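Local structure of putative sulfurtransferase DsrE (Allochromatium vinosum, 2HY5) at residues N8-H14 and V126-D130; I34-Y40 and L73-C78; V61-A65 and H104-R108. The protein is of uncertain function but may take part in oxidising intracellular sulfur, probably as a sulfur carrier or sulfurtransferase. All coordinates share one frame; numbering follows the deposited sequence.

Contact 1 of 3, residues N8-H14 and V126-D130; sequences NEGPYQH and VVFGD
The loop that leaves strand 2-7 at its C-terminal end meets the chain terminus following strand 124-128, and the junction begins with Asn8 against Phe128. The backbone N of Asn8 donates to Phe128 O over 2.9 Å, with an angle of 166° at the hydrogen, extending by one step the parallel pairing through which Gln6 is bonded to Val126 and Phe128. Beyond the backbone, the Asn8 side chain crosses that of Val127, its amide ND2 resting 3.4 Å from the methyl CG1. The amide is fixed from its other end as well, because OD1 takes a hydrogen bond from Gln6. With CG turned anti to the carbonyl carbon (chi1 -54°), Asn8 can also send ND2 toward a water, 3.5 Å from its oxygen in a weak bond. The same water donates to Glu9 OE2 at 2.7 Å and accepts from Asp130 N at 3.1 Å, so it bridges the two segments where the direct pairing stops. Strand 124-128 is the outermost on this side of the five-stranded parallel sheet within the chain, and DsrH covers this edge: Phe33 of the DsrH chain packs on Phe128, and Asn8 of DsrH makes a weak hydrogen bond to the terminal oxygen OXT of Asp130. The Phe128 ring also leads away from the loop to Ser19 and Ala20 of helix 16-29. Glu9 CG lies 3.9 Å from Gly129 C, and the Glu9 carboxylate has its strongest polar partner in Tyr21 of the DsrF chain. The modelled Asp130 carboxylate is doubtful in detail, being set too close to both Glu9 and the His14 ring.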
# COMPACT_ATOMS: atom_id res chain seq x y z
N ASN A 8 -9.97 -0.47 5.63
CA ASN A 8 -8.61 -0.63 6.15
C ASN A 8 -7.57 0.42 5.80
O ASN A 8 -6.43 0.32 6.26
CB ASN A 8 -8.04 -1.98 5.73
CG ASN A 8 -8.93 -3.15 6.09
OD1 ASN A 8 -9.65 -3.11 7.09
ND2 ASN A 8 -8.85 -4.21 5.31
N GLU A 9 -7.93 1.40 4.98
CA GLU A 9 -6.96 2.40 4.58
C GLU A 9 -7.36 3.82 4.89
O GLU A 9 -8.55 4.13 4.99
CB GLU A 9 -6.68 2.27 3.08
CG GLU A 9 -6.32 0.87 2.65
CD GLU A 9 -5.13 0.31 3.40
OE1 GLU A 9 -4.22 1.09 3.75
OE2 GLU A 9 -5.09 -0.93 3.62
N GLY A 10 -6.36 4.68 5.01
CA GLY A 10 -6.61 6.08 5.30
C GLY A 10 -7.21 6.81 4.12
O GLY A 10 -7.14 6.35 2.98
N PRO A 11 -7.82 7.98 4.37
CA PRO A 11 -8.45 8.79 3.33
C PRO A 11 -7.43 9.35 2.33
O PRO A 11 -6.30 9.68 2.70
CB PRO A 11 -9.15 9.89 4.12
CG PRO A 11 -8.23 10.08 5.30
CD PRO A 11 -7.89 8.66 5.68
N TYR A 12 -7.85 9.43 1.07
CA TYR A 12 -7.04 9.95 -0.03
C TYR A 12 -5.87 9.09 -0.49
O TYR A 12 -5.71 8.89 -1.69
CB TYR A 12 -6.54 11.37 0.31
CG TYR A 12 -7.66 12.34 0.63
CD1 TYR A 12 -7.96 12.66 1.95
CD2 TYR A 12 -8.46 12.87 -0.38
CE1 TYR A 12 -9.04 13.49 2.26
CE2 TYR A 12 -9.54 13.69 -0.08
CZ TYR A 12 -9.82 14.00 1.24
OH TYR A 12 -10.89 14.81 1.55
N GLN A 13 -5.07 8.59 0.44
CA GLN A 13 -3.91 7.76 0.09
C GLN A 13 -4.33 6.58 -0.78
O GLN A 13 -3.65 6.24 -1.74
CB GLN A 13 -3.22 7.25 1.35
CG GLN A 13 -1.92 6.47 1.08
CD GLN A 13 -0.69 7.36 1.06
OE1 GLN A 13 -0.78 8.58 1.06
NE2 GLN A 13 0.48 6.73 1.04
N HIS A 14 -5.44 5.95 -0.41
CA HIS A 14 -5.97 4.81 -1.16
C HIS A 14 -7.44 5.06 -1.46
O HIS A 14 -8.14 5.72 -0.69
CB HIS A 14 -5.82 3.52 -0.36
CG HIS A 14 -4.40 3.09 -0.15
ND1 HIS A 14 -3.65 3.49 0.94
CD2 HIS A 14 -3.58 2.31 -0.90
CE1 HIS A 14 -2.44 2.97 0.86
NE2 HIS A 14 -2.37 2.25 -0.25
N VAL A 126 -18.33 -6.79 3.79
CA VAL A 126 -17.62 -6.27 2.62
C VAL A 126 -16.43 -5.46 3.09
O VAL A 126 -16.59 -4.43 3.76
CB VAL A 126 -18.56 -5.40 1.76
CG1 VAL A 126 -17.90 -5.06 0.44
CG2 VAL A 126 -19.86 -6.15 1.52
N VAL A 127 -15.24 -5.93 2.74
CA VAL A 127 -13.99 -5.30 3.15
C VAL A 127 -13.35 -4.48 2.03
O VAL A 127 -13.25 -4.94 0.89
CB VAL A 127 -12.97 -6.36 3.62
CG1 VAL A 127 -11.72 -5.68 4.17
CG2 VAL A 127 -13.60 -7.25 4.68
N PHE A 128 -12.93 -3.27 2.37
CA PHE A 128 -12.29 -2.38 1.41
C PHE A 128 -10.90 -2.07 1.91
O PHE A 128 -10.73 -1.53 3.00
CB PHE A 128 -13.10 -1.09 1.27
CG PHE A 128 -14.46 -1.29 0.66
CD1 PHE A 128 -15.54 -1.71 1.44
CD2 PHE A 128 -14.66 -1.10 -0.71
CE1 PHE A 128 -16.79 -1.93 0.87
CE2 PHE A 128 -15.91 -1.33 -1.29
CZ PHE A 128 -16.98 -1.75 -0.50
N GLY A 129 -9.90 -2.41 1.11
CA GLY A 129 -8.53 -2.15 1.53
C GLY A 129 -7.59 -2.01 0.36
O GLY A 129 -7.99 -1.58 -0.72
N ASP A 130 -6.34 -2.40 0.59
CA ASP A 130 -5.29 -2.34 -0.43
C ASP A 130 -4.91 -3.72 -0.92
O ASP A 130 -4.13 -4.40 -0.22
CB ASP A 130 -4.04 -1.66 0.15
CG ASP A 130 -4.30 -0.23 0.52
OD1 ASP A 130 -3.44 0.37 1.20
OD2 ASP A 130 -5.36 0.30 0.12
OXT ASP A 130 -5.41 -4.12 -1.99
O HOH W 1 -5.97 -3.53 3.48

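Contact 2 of 3, residues I34-Y40 and L73-C78; sequences IFRVFFY and LDMVVC
Val37 and Met75 begin a parallel strand pair whose backbones are closely joined. Val37 N donates to Asp74 O (3.0 Å), Val76 N to Val37 O (2.8 Å), Phe39 N to Val76 O (2.8 Å) and Cys78 N to Phe39 O (3.2 Å). Packing is dense toward the C-terminal ends. Phe38 lays one ring face over Val76 O and brings CZ to 3.7 Å from Cys78 CB, while the Tyr40 ring meets Cys78 SG at its edge, with CE1 3.5 Å away. Cys78, by similarity the persulfide-forming cysteine, also caps the helix that follows. The looser side is at Phe35, Leu73 and Asp74, which are partly exposed: a water links Ile34 O to Asp74 N, and Leu73 touches Ile34 through CD2 alone. One firm tie holds there. Buried Arg36, bent at chi3 (-63°), sends NE to Asp74 OD2 at 2.7 Å in a salt bridge, meeting the oxygen on its anti side but 29° out of the carboxylate plane, with the two groups nearly perpendicular. The strands belong to the beta-alpha-beta unit whose helix 60-71 covers Met75 on one face of the sheet; helix 113-121 packs against Phe38 on the opposite face and also touches Phe35, and strand 108-110 continues the sheet beside 75-78.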
# COMPACT_ATOMS: atom_id res chain seq x y z
N ILE A 34 -27.08 -0.98 6.78
CA ILE A 34 -25.65 -1.05 7.02
C ILE A 34 -25.60 -1.08 8.55
O ILE A 34 -25.80 -0.06 9.21
CB ILE A 34 -24.90 0.19 6.47
CG1 ILE A 34 -24.92 0.14 4.94
CG2 ILE A 34 -23.46 0.21 6.98
CD1 ILE A 34 -24.18 1.28 4.27
N PHE A 35 -25.37 -2.27 9.08
CA PHE A 35 -25.33 -2.49 10.52
C PHE A 35 -24.21 -1.72 11.21
O PHE A 35 -24.37 -1.25 12.33
CB PHE A 35 -25.18 -3.98 10.80
CG PHE A 35 -25.21 -4.33 12.25
CD1 PHE A 35 -26.43 -4.41 12.93
CD2 PHE A 35 -24.04 -4.58 12.95
CE1 PHE A 35 -26.47 -4.74 14.28
CE2 PHE A 35 -24.07 -4.90 14.30
CZ PHE A 35 -25.28 -4.98 14.97
N ARG A 36 -23.07 -1.59 10.53
CA ARG A 36 -21.94 -0.88 11.10
C ARG A 36 -20.85 -0.67 10.06
O ARG A 36 -20.65 -1.51 9.18
CB ARG A 36 -21.38 -1.68 12.28
CG ARG A 36 -20.16 -1.09 12.99
CD ARG A 36 -19.92 -1.82 14.31
NE ARG A 36 -21.06 -1.63 15.20
CZ ARG A 36 -21.58 -2.56 16.00
NH1 ARG A 36 -21.06 -3.77 16.05
NH2 ARG A 36 -22.64 -2.26 16.74
N VAL A 37 -20.17 0.47 10.15
CA VAL A 37 -19.05 0.79 9.28
C VAL A 37 -17.88 0.78 10.25
O VAL A 37 -17.83 1.60 11.17
CB VAL A 37 -19.19 2.20 8.65
CG1 VAL A 37 -18.02 2.47 7.72
CG2 VAL A 37 -20.50 2.31 7.90
N PHE A 38 -16.96 -0.15 10.06
CA PHE A 38 -15.83 -0.28 10.96
C PHE A 38 -14.51 0.10 10.31
O PHE A 38 -14.15 -0.42 9.26
CB PHE A 38 -15.77 -1.72 11.48
CG PHE A 38 -14.84 -1.91 12.64
CD1 PHE A 38 -13.48 -2.06 12.44
CD2 PHE A 38 -15.34 -1.89 13.94
CE1 PHE A 38 -12.61 -2.20 13.53
CE2 PHE A 38 -14.49 -2.02 15.03
CZ PHE A 38 -13.12 -2.18 14.83
N PHE A 39 -13.79 1.03 10.94
CA PHE A 39 -12.51 1.47 10.42
C PHE A 39 -11.38 0.82 11.20
O PHE A 39 -11.30 0.92 12.42
CB PHE A 39 -12.40 3.00 10.50
CG PHE A 39 -13.46 3.72 9.71
CD1 PHE A 39 -14.70 4.00 10.27
CD2 PHE A 39 -13.22 4.08 8.39
CE1 PHE A 39 -15.69 4.64 9.52
CE2 PHE A 39 -14.20 4.72 7.64
CZ PHE A 39 -15.44 5.00 8.21
N TYR A 40 -10.50 0.13 10.47
CA TYR A 40 -9.38 -0.58 11.07
C TYR A 40 -8.08 -0.21 10.35
O TYR A 40 -8.12 0.38 9.27
CB TYR A 40 -9.62 -2.10 10.98
CG TYR A 40 -8.74 -2.92 11.90
CD1 TYR A 40 -8.50 -2.50 13.21
CD2 TYR A 40 -8.18 -4.11 11.46
CE1 TYR A 40 -7.71 -3.27 14.07
CE2 TYR A 40 -7.39 -4.89 12.32
CZ TYR A 40 -7.16 -4.45 13.62
OH TYR A 40 -6.38 -5.21 14.47
N LEU A 73 -25.99 6.00 10.64
CA LEU A 73 -25.03 4.91 10.62
C LEU A 73 -24.14 4.85 11.86
O LEU A 73 -23.79 5.88 12.43
CB LEU A 73 -24.13 5.03 9.38
CG LEU A 73 -24.81 5.08 8.01
CD1 LEU A 73 -23.75 5.31 6.95
CD2 LEU A 73 -25.57 3.78 7.75
N ASP A 74 -23.79 3.64 12.26
CA ASP A 74 -22.91 3.43 13.41
C ASP A 74 -21.50 3.30 12.84
O ASP A 74 -21.12 2.26 12.31
CB ASP A 74 -23.32 2.15 14.16
CG ASP A 74 -22.49 1.91 15.40
OD1 ASP A 74 -22.07 2.89 16.05
OD2 ASP A 74 -22.26 0.72 15.75
N MET A 75 -20.74 4.39 12.94
CA MET A 75 -19.37 4.43 12.43
C MET A 75 -18.44 4.20 13.61
O MET A 75 -18.39 5.00 14.54
CB MET A 75 -19.11 5.80 11.82
CG MET A 75 -20.24 6.25 10.93
SD MET A 75 -19.77 6.26 9.20
CE MET A 75 -19.28 7.78 9.08
N VAL A 76 -17.71 3.09 13.56
CA VAL A 76 -16.82 2.73 14.64
C VAL A 76 -15.35 2.70 14.24
O VAL A 76 -14.99 2.20 13.17
CB VAL A 76 -17.22 1.35 15.21
CG1 VAL A 76 -16.43 1.03 16.48
CG2 VAL A 76 -18.72 1.32 15.49
N VAL A 77 -14.52 3.26 15.11
CA VAL A 77 -13.07 3.31 14.91
C VAL A 77 -12.39 2.45 15.97
O VAL A 77 -12.63 2.62 17.17
CB VAL A 77 -12.57 4.76 15.03
CG1 VAL A 77 -11.06 4.81 14.90
CG2 VAL A 77 -13.23 5.62 13.96
N CYS A 78 -11.55 1.51 15.53
CA CYS A 78 -10.84 0.62 16.44
C CYS A 78 -9.94 1.39 17.40
O CYS A 78 -9.08 2.16 16.98
CB CYS A 78 -9.99 -0.37 15.65
SG CYS A 78 -9.04 -1.47 16.71
O HOH W 2 -25.68 1.63 11.16

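Contact 3 of 3, residues V61-A65 and H104-R108; sequences VNRWA and HPKFR
Val61 and His104 open the contact between helix 60-71 and the loop ahead of strand 108-110. Val61 CG1 reaches His104 CD2 at 3.8 Å and stands 4.2 Å from Phe107 CE1; the same methyl touches both rings obliquely, while the side chains of Val61 and His104 run antiparallel alongside one another. Asn62 points its CB away from the loop, yet its amide turns back toward it. OD1 lies near the plane of the His104 ring, at its edge, and the two are joined by a water that donates to Asn62 OD1 over 2.8 Å and is also 2.7 Å from His104 NE2. Helix 60-71 is the crossover helix of the beta-alpha-beta unit built with strands 33-39 and 75-78, and its flank is covered here by a type I turn from His104 to Phe107. Trp64 follows, giving only its CB to Phe107 CZ, 4.1 Å away; its indole leads off toward helix 16-29, where NE1 is bonded to Ser17. Ala65 comes nearest of all, CB to His104 CE1 at 3.4 Å, and the same methyl meets Lys106 CB at 4.2 Å before the lysine turns off to a salt bridge with Glu69. The imidazole reaches the helix because CG is anti to the backbone N (chi1 -176°), and its rotation is fixed from within the turn: Lys106 N donates to ND1 with an angle of 166°, only 8° out of the ring plane. With an alanine here, the methyls of Val61 and Ala65 would probably face a gap and the Lys106 N-H would be likely to lose its acceptor. Phe107 carries the packing inward, its ring also touching Met75 of strand 75-78.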
# COMPACT_ATOMS: atom_id res chain seq x y z
N VAL A 61 -14.01 12.91 5.04
CA VAL A 61 -14.52 12.82 6.40
C VAL A 61 -15.92 13.41 6.53
O VAL A 61 -16.81 12.76 7.08
CB VAL A 61 -13.59 13.52 7.40
CG1 VAL A 61 -14.13 13.36 8.82
CG2 VAL A 61 -12.19 12.92 7.30
N ASN A 62 -16.12 14.63 6.03
CA ASN A 62 -17.43 15.26 6.14
C ASN A 62 -18.49 14.52 5.35
O ASN A 62 -19.65 14.47 5.76
CB ASN A 62 -17.37 16.72 5.67
CG ASN A 62 -16.67 17.61 6.68
OD1 ASN A 62 -16.49 17.24 7.84
ND2 ASN A 62 -16.28 18.81 6.24
N ARG A 63 -18.09 13.94 4.23
CA ARG A 63 -19.01 13.19 3.38
C ARG A 63 -19.51 11.95 4.12
O ARG A 63 -20.70 11.62 4.07
CB ARG A 63 -18.30 12.80 2.09
CG ARG A 63 -19.18 12.15 1.07
CD ARG A 63 -18.34 11.62 -0.08
NE ARG A 63 -18.40 12.48 -1.26
CZ ARG A 63 -17.79 12.20 -2.41
NH1 ARG A 63 -17.08 11.08 -2.52
NH2 ARG A 63 -17.91 13.02 -3.44
N TRP A 64 -18.61 11.26 4.82
CA TRP A 64 -18.99 10.08 5.60
C TRP A 64 -19.93 10.54 6.71
O TRP A 64 -20.93 9.89 7.01
CB TRP A 64 -17.76 9.43 6.24
CG TRP A 64 -17.14 8.31 5.45
CD1 TRP A 64 -15.86 8.24 4.99
CD2 TRP A 64 -17.77 7.07 5.07
NE1 TRP A 64 -15.65 7.05 4.34
CE2 TRP A 64 -16.80 6.31 4.38
CE3 TRP A 64 -19.05 6.54 5.25
CZ2 TRP A 64 -17.08 5.04 3.87
CZ3 TRP A 64 -19.32 5.27 4.74
CH2 TRP A 64 -18.34 4.54 4.06
N ALA A 65 -19.60 11.66 7.34
CA ALA A 65 -20.41 12.19 8.43
C ALA A 65 -21.82 12.56 7.96
O ALA A 65 -22.80 12.34 8.68
CB ALA A 65 -19.73 13.40 9.05
N HIS A 104 -13.80 13.16 14.86
CA HIS A 104 -14.98 13.85 14.37
C HIS A 104 -16.12 13.32 15.25
O HIS A 104 -16.24 12.11 15.45
CB HIS A 104 -15.20 13.51 12.89
CG HIS A 104 -16.33 14.25 12.26
ND1 HIS A 104 -17.65 14.04 12.60
CD2 HIS A 104 -16.34 15.22 11.30
CE1 HIS A 104 -18.42 14.84 11.89
NE2 HIS A 104 -17.65 15.57 11.09
N PRO A 105 -16.97 14.22 15.77
CA PRO A 105 -18.09 13.85 16.64
C PRO A 105 -19.08 12.79 16.16
O PRO A 105 -19.80 12.21 16.98
CB PRO A 105 -18.76 15.20 16.92
CG PRO A 105 -18.47 15.99 15.69
CD PRO A 105 -17.02 15.65 15.45
N LYS A 106 -19.12 12.52 14.86
CA LYS A 106 -20.03 11.51 14.33
C LYS A 106 -19.48 10.09 14.45
O LYS A 106 -20.22 9.11 14.30
CB LYS A 106 -20.36 11.81 12.86
CG LYS A 106 -21.66 12.57 12.67
CD LYS A 106 -22.85 11.75 13.18
CE LYS A 106 -24.16 12.49 12.98
NZ LYS A 106 -24.15 13.81 13.65
N PHE A 107 -18.18 9.97 14.71
CA PHE A 107 -17.55 8.67 14.84
C PHE A 107 -17.36 8.31 16.31
O PHE A 107 -17.25 9.18 17.17
CB PHE A 107 -16.17 8.66 14.17
CG PHE A 107 -16.18 8.99 12.70
CD1 PHE A 107 -16.47 10.27 12.25
CD2 PHE A 107 -15.86 8.00 11.77
CE1 PHE A 107 -16.42 10.57 10.90
CE2 PHE A 107 -15.82 8.30 10.41
CZ PHE A 107 -16.10 9.58 9.98
N ARG A 108 -17.30 7.01 16.61
CA ARG A 108 -17.07 6.58 17.98
C ARG A 108 -15.90 5.60 18.01
O ARG A 108 -15.73 4.80 17.09
CB ARG A 108 -18.33 5.94 18.59
CG ARG A 108 -18.73 4.57 18.04
CD ARG A 108 -20.04 4.11 18.71
NE ARG A 108 -20.53 2.82 18.22
CZ ARG A 108 -20.17 1.64 18.73
NH1 ARG A 108 -19.32 1.57 19.74
NH2 ARG A 108 -20.66 0.52 18.21
O HOH W 3 -18.82 17.37 9.38

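How the contacts relate
From the N terminus, the chain runs through strand 2-7 into the first segment of contact 1, whose partner is the C-terminal end; this contact therefore closes nearly the whole protein and encloses the other two. Contact 2 next pairs strand 33-39 with strand 75-78. Before that pairing is complete, helix 60-71 supplies the first half of contact 3, whose second half arrives only after strand 75-78, so contacts 2 and 3 cross. They also touch: Arg108 O lies 2.8 Å from Val77 N, a probable hydrogen bond between neighbouring strands. Asn8 packs on Tyr40 where contacts 1 and 2 meet, whereas contacts 1 and 3 do not touch.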